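Local coordinates for halogenase (Chondromyces crocatus, PDB 3E1T), which probably catalyses an FAD-dependent chlorination in the biosynthesis of the myxobacterial natural product chondrochloren, at residues L117-N120 / S121-K124; V182-R185 / F186-N189; E346-R349 / R350-E354. All coordinates share one frame; numbering follows the deposited sequence.

How the interactions relate
From the N terminus the three contacts follow one another in series; none nests in or crosses another, and each joins neighbours along one continuous piece of chain. Interaction 1 binds successive turns of helix 110-123, beside the parallel sheet of the FAD-binding part. About 35 Å from it, centre to centre, and on the opposite side of the chain's centre, interaction 2 closes the tight connection between strands 181-183 and 189-197, linking a three-stranded antiparallel sheet to the large mixed one. Interaction 3 lies within the long helix 340-368. A later part of that helix receives the phenylalanines of interaction 2, so one rod connects both, although their nearest atoms remain about 9 Å apart.

Interaction 1. Residues L117-N120 / S121-K124; sequences LLRN and SERK
Bends at chi2 (58°) and chi3 (-81°) fold the Arg119 chain so that its guanidinium comes beside Glu122, whose chain, extended beyond CG, leans back toward it. Arg119 NH2 donates to Glu122 OE2 at 2.9 Å in a salt bridge, while the companion bond from Arg119 NE to Glu122 OE1 is weak at 3.4 Å. The carboxylate sits at the guanidinium edge, but the two planes are turned 42° apart and OE2 is met from above its own plane, so the pairing is not flat. Leu118 CB lies over a face of the same guanidinium. Asp115 takes NH1 and Glu130 shares NH2, a gathering of acids likely to stabilise the positive charge.

Around the helix, Arg123 crosses Asn120 at about a right angle. Its guanidinium rests over the Asn120 backbone, NH2 being 3.7 Å from Asn120 CA, and its firm charge partner is Glu67. Lys124, bent at chi2, passes obliquely by the same asparagine, its CG 3.1 Å from Asn120 O. Beneath these side chains run the main-chain bonds of the helix, that from Arg123 N to Arg119 O (3.2 Å) being nearly straight.

On the buried side, Ser121 OG is hydrogen-bonded to Ser24 OG, and Leu117 and Leu118 pack on Ser20, both residues of helix 17-27. Leu118, Arg119, Ser121 and Glu122 touch Val128 in strand 127-129. These i to i+3 and i to i+4 pairs thus belong to an amphipathic helix set against the edge of a Rossmann-type, FAD-binding sheet.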
loop_
_atom_site.group_PDB
_atom_site.type_symbol
_atom_site.label_atom_id
_atom_site.label_comp_id
_atom_site.label_asym_id
_atom_site.label_seq_id
_atom_site.Cartn_x
_atom_site.Cartn_y
_atom_site.Cartn_z
ATOM N N LEU A 117 15.371 -4.481 -5.884
ATOM C CA LEU A 117 14.711 -5.673 -5.350
ATOM C C LEU A 117 14.667 -6.853 -6.319
ATOM O O LEU A 117 14.792 -8.004 -5.891
ATOM C CB LEU A 117 13.273 -5.348 -4.892
ATOM C CG LEU A 117 13.016 -4.482 -3.652
ATOM C CD1 LEU A 117 11.517 -4.186 -3.514
ATOM C CD2 LEU A 117 13.541 -5.116 -2.378
ATOM N N LEU A 118 14.444 -6.576 -7.604
ATOM C CA LEU A 118 14.298 -7.653 -8.597
ATOM C C LEU A 118 15.655 -8.283 -8.910
ATOM O O LEU A 118 15.754 -9.498 -9.079
ATOM C CB LEU A 118 13.616 -7.166 -9.884
ATOM C CG LEU A 118 13.033 -8.249 -10.822
ATOM C CD1 LEU A 118 11.989 -9.149 -10.144
ATOM C CD2 LEU A 118 12.435 -7.634 -12.055
ATOM N N ARG A 119 16.690 -7.447 -8.969
ATOM C CA ARG A 119 18.073 -7.916 -9.103
ATOM C C ARG A 119 18.451 -8.863 -7.957
ATOM O O ARG A 119 19.123 -9.875 -8.183
ATOM C CB ARG A 119 19.026 -6.721 -9.171
ATOM C CG ARG A 119 19.378 -6.236 -10.583
ATOM C CD ARG A 119 18.172 -5.832 -11.424
ATOM N NE ARG A 119 17.498 -6.987 -12.027
ATOM C CZ ARG A 119 16.509 -6.909 -12.914
ATOM N NH1 ARG A 119 16.060 -5.731 -13.325
ATOM N NH2 ARG A 119 15.967 -8.017 -13.401
ATOM N N ASN A 120 17.994 -8.549 -6.742
ATOM C CA ASN A 120 18.256 -9.375 -5.561
ATOM C C ASN A 120 17.565 -10.725 -5.660
ATOM O O ASN A 120 18.068 -11.721 -5.131
ATOM C CB ASN A 120 17.810 -8.657 -4.282
ATOM C CG ASN A 120 18.168 -9.431 -3.005
ATOM O OD1 ASN A 120 19.323 -9.793 -2.790
ATOM N ND2 ASN A 120 17.174 -9.662 -2.144
ATOM N N SER A 121 16.403 -10.744 -6.321
ATOM C CA SER A 121 15.665 -11.981 -6.598
ATOM C C SER A 121 16.523 -12.945 -7.414
ATOM O O SER A 121 16.662 -14.116 -7.057
ATOM C CB SER A 121 14.364 -11.691 -7.364
ATOM O OG SER A 121 13.342 -11.196 -6.512
ATOM N N GLU A 122 17.078 -12.433 -8.511
ATOM C CA GLU A 122 17.945 -13.208 -9.392
ATOM C C GLU A 122 19.065 -13.855 -8.599
ATOM O O GLU A 122 19.192 -15.080 -8.587
ATOM C CB GLU A 122 18.512 -12.318 -10.492
ATOM C CG GLU A 122 17.455 -11.847 -11.460
ATOM C CD GLU A 122 17.937 -10.768 -12.390
ATOM O OE1 GLU A 122 18.903 -10.046 -12.038
ATOM O OE2 GLU A 122 17.336 -10.628 -13.478
ATOM N N ARG A 123 19.832 -13.017 -7.906
ATOM C CA ARG A 123 20.932 -13.440 -7.045
ATOM C C ARG A 123 20.516 -14.421 -5.950
ATOM O O ARG A 123 21.351 -15.165 -5.435
ATOM C CB ARG A 123 21.602 -12.220 -6.400
ATOM C CG ARG A 123 22.147 -11.195 -7.397
ATOM C CD ARG A 123 23.085 -10.212 -6.710
ATOM N NE ARG A 123 22.443 -9.495 -5.605
ATOM C CZ ARG A 123 21.979 -8.247 -5.673
ATOM N NH1 ARG A 123 22.080 -7.548 -6.798
ATOM N NH2 ARG A 123 21.411 -7.697 -4.607
ATOM N N LYS A 124 19.239 -14.415 -5.576
ATOM C CA LYS A 124 18.746 -15.377 -4.579
ATOM C C LYS A 124 18.374 -16.692 -5.237
ATOM O O LYS A 124 18.065 -17.679 -4.556
ATOM C CB LYS A 124 17.563 -14.810 -3.777
ATOM C CG LYS A 124 17.955 -13.762 -2.743
ATOM C CD LYS A 124 18.797 -14.354 -1.626
ATOM C CE LYS A 124 19.236 -13.287 -0.634
ATOM N NZ LYS A 124 20.242 -13.822 0.323
#

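Interaction 2. Residues V182-R185 / F186-N189; sequences VYSR and FFQN
Ser184 OG is the atom on which this turn closes: it accepts a hydrogen bond from Phe186 N at 3.1 Å and another from Phe187 N at 3.3 Å. Both are weak, the first because it is bent, the second through its length, for its N-H points almost straight at the oxygen (172°). A chi1 of 167° sets OG opposite the serine nitrogen and beside the carbonyl carbon, on the side of the amides of Phe186 and Phe187, two and three residues on. The bond from Phe186 N, though weak, is that of an ST turn; the one from Phe187 N reaches a residue further. Carbon closes in on the same oxygen, with Phe186 CB 3.7 Å and Phe187 CD2 3.6 Å from Ser184 OG.

The next shell fixes the shape of the chain. Phe187 and then Gln188 are the centres of consecutive inverse gamma turns, drawn in by weak bonds from Gln188 N to Phe186 O (3.1 Å) and from Asn189 N to Phe187 O (3.0 Å). The Phe186 ring comes edge-on to the face of the Phe187 ring, its CD2 over the centre, 3.5 Å above the plane. On the other side of the turn Gln188 lays its CB 3.7 Å from Arg185 O, and its NE2 is held by Glu239.

Farther out, Tyr359 of helix 340-368 positions the serine through a hydrogen bond between its OH and Ser184 OG, and it meets Phe187 edge-to-face, as does Tyr366. Phe186 leans on Val363 and Phe187 on Leu362. Backbone bonds from Val182 to Cys289 and from Ser184 to Ser287 tie the entry to strand 288-290 and the loop before it, so the turn is wedged between that small antiparallel sheet and the long helix as the chain passes into strand 189-197.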
loop_
_atom_site.group_PDB
_atom_site.type_symbol
_atom_site.label_atom_id
_atom_site.label_comp_id
_atom_site.label_asym_id
_atom_site.label_seq_id
_atom_site.Cartn_x
_atom_site.Cartn_y
_atom_site.Cartn_z
ATOM N N VAL A 182 -13.944 -5.802 -4.194
ATOM C CA VAL A 182 -15.030 -4.996 -3.627
ATOM C C VAL A 182 -14.459 -3.627 -3.225
ATOM O O VAL A 182 -13.546 -3.564 -2.426
ATOM C CB VAL A 182 -15.651 -5.720 -2.388
ATOM C CG1 VAL A 182 -16.654 -4.840 -1.660
ATOM C CG2 VAL A 182 -16.335 -7.047 -2.822
ATOM N N TYR A 183 -14.977 -2.554 -3.819
ATOM C CA TYR A 183 -14.505 -1.203 -3.545
ATOM C C TYR A 183 -15.068 -0.626 -2.245
ATOM O O TYR A 183 -16.230 -0.839 -1.915
ATOM C CB TYR A 183 -14.795 -0.275 -4.742
ATOM C CG TYR A 183 -14.087 -0.725 -5.991
ATOM C CD1 TYR A 183 -12.791 -0.293 -6.268
ATOM C CD2 TYR A 183 -14.694 -1.615 -6.882
ATOM C CE1 TYR A 183 -12.114 -0.718 -7.416
ATOM C CE2 TYR A 183 -14.021 -2.045 -8.043
ATOM C CZ TYR A 183 -12.733 -1.592 -8.290
ATOM O OH TYR A 183 -12.056 -1.995 -9.417
ATOM N N SER A 184 -14.214 0.072 -1.503
ATOM C CA SER A 184 -14.621 0.835 -0.328
ATOM C C SER A 184 -15.361 2.083 -0.746
ATOM O O SER A 184 -14.895 2.812 -1.618
ATOM C CB SER A 184 -13.398 1.270 0.464
ATOM O OG SER A 184 -13.756 2.250 1.439
ATOM N N ARG A 185 -16.492 2.351 -0.099
ATOM C CA ARG A 185 -17.216 3.604 -0.348
ATOM C C ARG A 185 -16.632 4.807 0.423
ATOM O O ARG A 185 -16.877 5.964 0.073
ATOM C CB ARG A 185 -18.710 3.424 -0.066
ATOM C CG ARG A 185 -19.339 2.390 -0.977
ATOM C CD ARG A 185 -20.861 2.307 -0.841
ATOM N NE ARG A 185 -21.314 0.918 -0.975
ATOM C CZ ARG A 185 -21.421 0.243 -2.122
ATOM N NH1 ARG A 185 -21.117 0.814 -3.286
ATOM N NH2 ARG A 185 -21.836 -1.021 -2.103
ATOM N N PHE A 186 -15.842 4.533 1.452
ATOM C CA PHE A 186 -15.215 5.593 2.241
ATOM C C PHE A 186 -14.066 6.269 1.504
ATOM O O PHE A 186 -14.021 7.486 1.419
ATOM C CB PHE A 186 -14.721 5.062 3.587
ATOM C CG PHE A 186 -14.325 6.157 4.552
ATOM C CD1 PHE A 186 -15.285 6.778 5.343
ATOM C CD2 PHE A 186 -13.000 6.585 4.639
ATOM C CE1 PHE A 186 -14.927 7.807 6.222
ATOM C CE2 PHE A 186 -12.626 7.612 5.501
ATOM C CZ PHE A 186 -13.599 8.224 6.302
ATOM N N PHE A 187 -13.118 5.469 1.011
ATOM C CA PHE A 187 -11.935 5.988 0.340
ATOM C C PHE A 187 -12.179 6.156 -1.160
ATOM O O PHE A 187 -11.415 5.668 -1.990
ATOM C CB PHE A 187 -10.725 5.081 0.623
ATOM C CG PHE A 187 -10.405 4.942 2.095
ATOM C CD1 PHE A 187 -9.754 5.965 2.777
ATOM C CD2 PHE A 187 -10.788 3.815 2.794
ATOM C CE1 PHE A 187 -9.473 5.853 4.135
ATOM C CE2 PHE A 187 -10.500 3.681 4.147
ATOM C CZ PHE A 187 -9.822 4.712 4.813
ATOM N N GLN A 188 -13.245 6.878 -1.488
ATOM C CA GLN A 188 -13.648 7.117 -2.869
ATOM C C GLN A 188 -12.937 8.371 -3.365
ATOM O O GLN A 188 -13.554 9.424 -3.576
ATOM C CB GLN A 188 -15.166 7.280 -2.931
ATOM C CG GLN A 188 -15.791 6.994 -4.284
ATOM C CD GLN A 188 -17.300 6.819 -4.182
ATOM O OE1 GLN A 188 -17.786 5.901 -3.512
ATOM N NE2 GLN A 188 -18.048 7.717 -4.821
ATOM N N ASN A 189 -11.621 8.237 -3.528
ATOM C CA ASN A 189 -10.740 9.358 -3.792
ATOM C C ASN A 189 -9.971 9.125 -5.085
ATOM O O ASN A 189 -9.853 7.983 -5.547
ATOM C CB ASN A 189 -9.723 9.529 -2.653
ATOM C CG ASN A 189 -10.349 9.492 -1.263
ATOM O OD1 ASN A 189 -9.696 9.077 -0.295
ATOM N ND2 ASN A 189 -11.593 9.947 -1.147
#

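Interaction 3. Residues E346-R349 / R350-E354; sequences EFER and RYRRE
Glu348 OE1 is gripped by two nitrogens of one arginine, Arg352 NE at 3.0 Å and Arg352 NH2 at 3.2 Å. The oxygen lies in the guanidinium plane, while both donors reach it from the same face of the carboxylate, whose plane is turned 53° from that of the guanidinium. Arg352, extended from CG to NE, runs alongside Glu348. Phe293 N holds the other carboxylate oxygen, OE2, and Asn290 O shares NH2 of the arginine. Were Arg352 replaced by an alanine, Glu348 OE1 would probably lose its charge partner, Asn290 O this donor and the Phe293 ring its cation.

On the same helix, 340-368, a second acid serves two arginines. Glu346 takes Arg349 side-on, with NH2 of Arg349 to OE2 at 2.8 Å and NE of Arg349 to OE1 at 3.1 Å. The same OE2 lies over a face of the Arg350 guanidinium, 3.1 Å from Arg350 NE, an attraction of charges without a directed N-H. On the buried side the rings of Phe347 and Tyr351, against helix 315-333, are inclined at 30° but slid apart, touching at 3.5 Å through Phe347 CE1 and Tyr351 CD2; Arg352 packs on helix 467-477.

Arg349 NH1 comes within 3.6 Å of Arg353 NE, a closeness that the bond from Arg353 NH1 to Ala476 O may ease. Carboxylate-guanidinium pairs, i to i+3 and i to i+4, probably pin the turns of this face together.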
loop_
_atom_site.group_PDB
_atom_site.type_symbol
_atom_site.label_atom_id
_atom_site.label_comp_id
_atom_site.label_asym_id
_atom_site.label_seq_id
_atom_site.Cartn_x
_atom_site.Cartn_y
_atom_site.Cartn_z
ATOM N N GLU A 346 -4.067 -19.275 7.292
ATOM C CA GLU A 346 -3.256 -18.443 8.179
ATOM C C GLU A 346 -2.771 -17.173 7.488
ATOM O O GLU A 346 -2.783 -16.090 8.073
ATOM C CB GLU A 346 -2.063 -19.234 8.720
ATOM C CG GLU A 346 -1.301 -18.532 9.859
ATOM C CD GLU A 346 -2.117 -18.402 11.149
ATOM O OE1 GLU A 346 -3.321 -18.762 11.174
ATOM O OE2 GLU A 346 -1.551 -17.922 12.150
ATOM N N PHE A 347 -2.320 -17.327 6.246
ATOM C CA PHE A 347 -1.951 -16.219 5.406
ATOM C C PHE A 347 -3.077 -15.159 5.301
ATOM O O PHE A 347 -2.847 -13.993 5.597
ATOM C CB PHE A 347 -1.584 -16.762 4.019
ATOM C CG PHE A 347 -1.850 -15.803 2.891
ATOM C CD1 PHE A 347 -1.283 -14.536 2.881
ATOM C CD2 PHE A 347 -2.656 -16.179 1.832
ATOM C CE1 PHE A 347 -1.508 -13.663 1.832
ATOM C CE2 PHE A 347 -2.895 -15.317 0.787
ATOM C CZ PHE A 347 -2.310 -14.042 0.784
ATOM N N GLU A 348 -4.271 -15.573 4.873
ATOM C CA GLU A 348 -5.411 -14.663 4.738
ATOM C C GLU A 348 -5.809 -14.010 6.073
ATOM O O GLU A 348 -6.076 -12.803 6.129
ATOM C CB GLU A 348 -6.606 -15.361 4.078
ATOM C CG GLU A 348 -7.730 -14.378 3.693
ATOM C CD GLU A 348 -8.659 -14.869 2.613
ATOM O OE1 GLU A 348 -9.854 -14.489 2.655
ATOM O OE2 GLU A 348 -8.202 -15.581 1.689
ATOM N N ARG A 349 -5.807 -14.800 7.144
ATOM C CA ARG A 349 -6.165 -14.309 8.466
ATOM C C ARG A 349 -5.227 -13.180 8.904
ATOM O O ARG A 349 -5.682 -12.109 9.261
ATOM C CB ARG A 349 -6.134 -15.460 9.477
ATOM C CG ARG A 349 -6.691 -15.101 10.839
ATOM C CD ARG A 349 -6.434 -16.229 11.860
ATOM N NE ARG A 349 -5.009 -16.390 12.164
ATOM C CZ ARG A 349 -4.360 -15.721 13.121
ATOM N NH1 ARG A 349 -4.999 -14.825 13.876
ATOM N NH2 ARG A 349 -3.068 -15.945 13.323
ATOM N N ARG A 350 -3.922 -13.429 8.842
ATOM C CA ARG A 350 -2.889 -12.451 9.176
ATOM C C ARG A 350 -2.928 -11.200 8.290
ATOM O O ARG A 350 -2.771 -10.079 8.779
ATOM C CB ARG A 350 -1.519 -13.102 9.038
ATOM C CG ARG A 350 -0.743 -13.330 10.309
ATOM C CD ARG A 350 -1.161 -14.580 11.015
ATOM N NE ARG A 350 -0.006 -15.238 11.616
ATOM C CZ ARG A 350 0.509 -14.956 12.809
ATOM N NH1 ARG A 350 -0.016 -14.006 13.585
ATOM N NH2 ARG A 350 1.559 -15.638 13.227
ATOM N N TYR A 351 -3.106 -11.409 6.988
ATOM C CA TYR A 351 -3.145 -10.327 6.004
ATOM C C TYR A 351 -4.357 -9.405 6.246
ATOM O O TYR A 351 -4.219 -8.177 6.243
ATOM C CB TYR A 351 -3.173 -10.933 4.594
ATOM C CG TYR A 351 -2.925 -9.990 3.397
ATOM C CD1 TYR A 351 -2.537 -8.656 3.557
ATOM C CD2 TYR A 351 -3.045 -10.476 2.100
ATOM C CE1 TYR A 351 -2.302 -7.827 2.445
ATOM C CE2 TYR A 351 -2.827 -9.657 0.980
ATOM C CZ TYR A 351 -2.444 -8.342 1.160
ATOM O OH TYR A 351 -2.214 -7.557 0.048
ATOM N N ARG A 352 -5.528 -10.001 6.432
ATOM C CA ARG A 352 -6.757 -9.258 6.710
ATOM C C ARG A 352 -6.639 -8.490 8.039
ATOM O O ARG A 352 -7.194 -7.401 8.182
ATOM C CB ARG A 352 -7.966 -10.200 6.762
ATOM C CG ARG A 352 -8.431 -10.690 5.402
ATOM C CD ARG A 352 -9.758 -11.477 5.434
ATOM N NE ARG A 352 -10.087 -11.892 4.072
ATOM C CZ ARG A 352 -10.631 -11.104 3.145
ATOM N NH1 ARG A 352 -10.981 -9.854 3.438
ATOM N NH2 ARG A 352 -10.848 -11.572 1.919
ATOM N N ARG A 353 -5.913 -9.061 8.998
ATOM C CA ARG A 353 -5.695 -8.404 10.285
ATOM C C ARG A 353 -4.895 -7.120 10.115
ATOM O O ARG A 353 -5.278 -6.088 10.668
ATOM C CB ARG A 353 -5.014 -9.336 11.287
ATOM C CG ARG A 353 -5.969 -10.325 11.878
ATOM C CD ARG A 353 -5.278 -11.503 12.551
ATOM N NE ARG A 353 -4.775 -11.191 13.888
ATOM C CZ ARG A 353 -5.526 -11.084 14.983
ATOM N NH1 ARG A 353 -6.844 -11.226 14.926
ATOM N NH2 ARG A 353 -4.960 -10.814 16.149
ATOM N N GLU A 354 -3.807 -7.181 9.343
ATOM C CA GLU A 354 -2.961 -6.014 9.135
ATOM C C GLU A 354 -3.643 -4.963 8.235
ATOM O O GLU A 354 -3.557 -3.760 8.507
ATOM C CB GLU A 354 -1.590 -6.421 8.581
ATOM C CG GLU A 354 -0.579 -5.270 8.441
ATOM C CD GLU A 354 0.003 -4.750 9.785
ATOM O OE1 GLU A 354 -0.329 -5.269 10.881
ATOM O OE2 GLU A 354 0.812 -3.807 9.724
#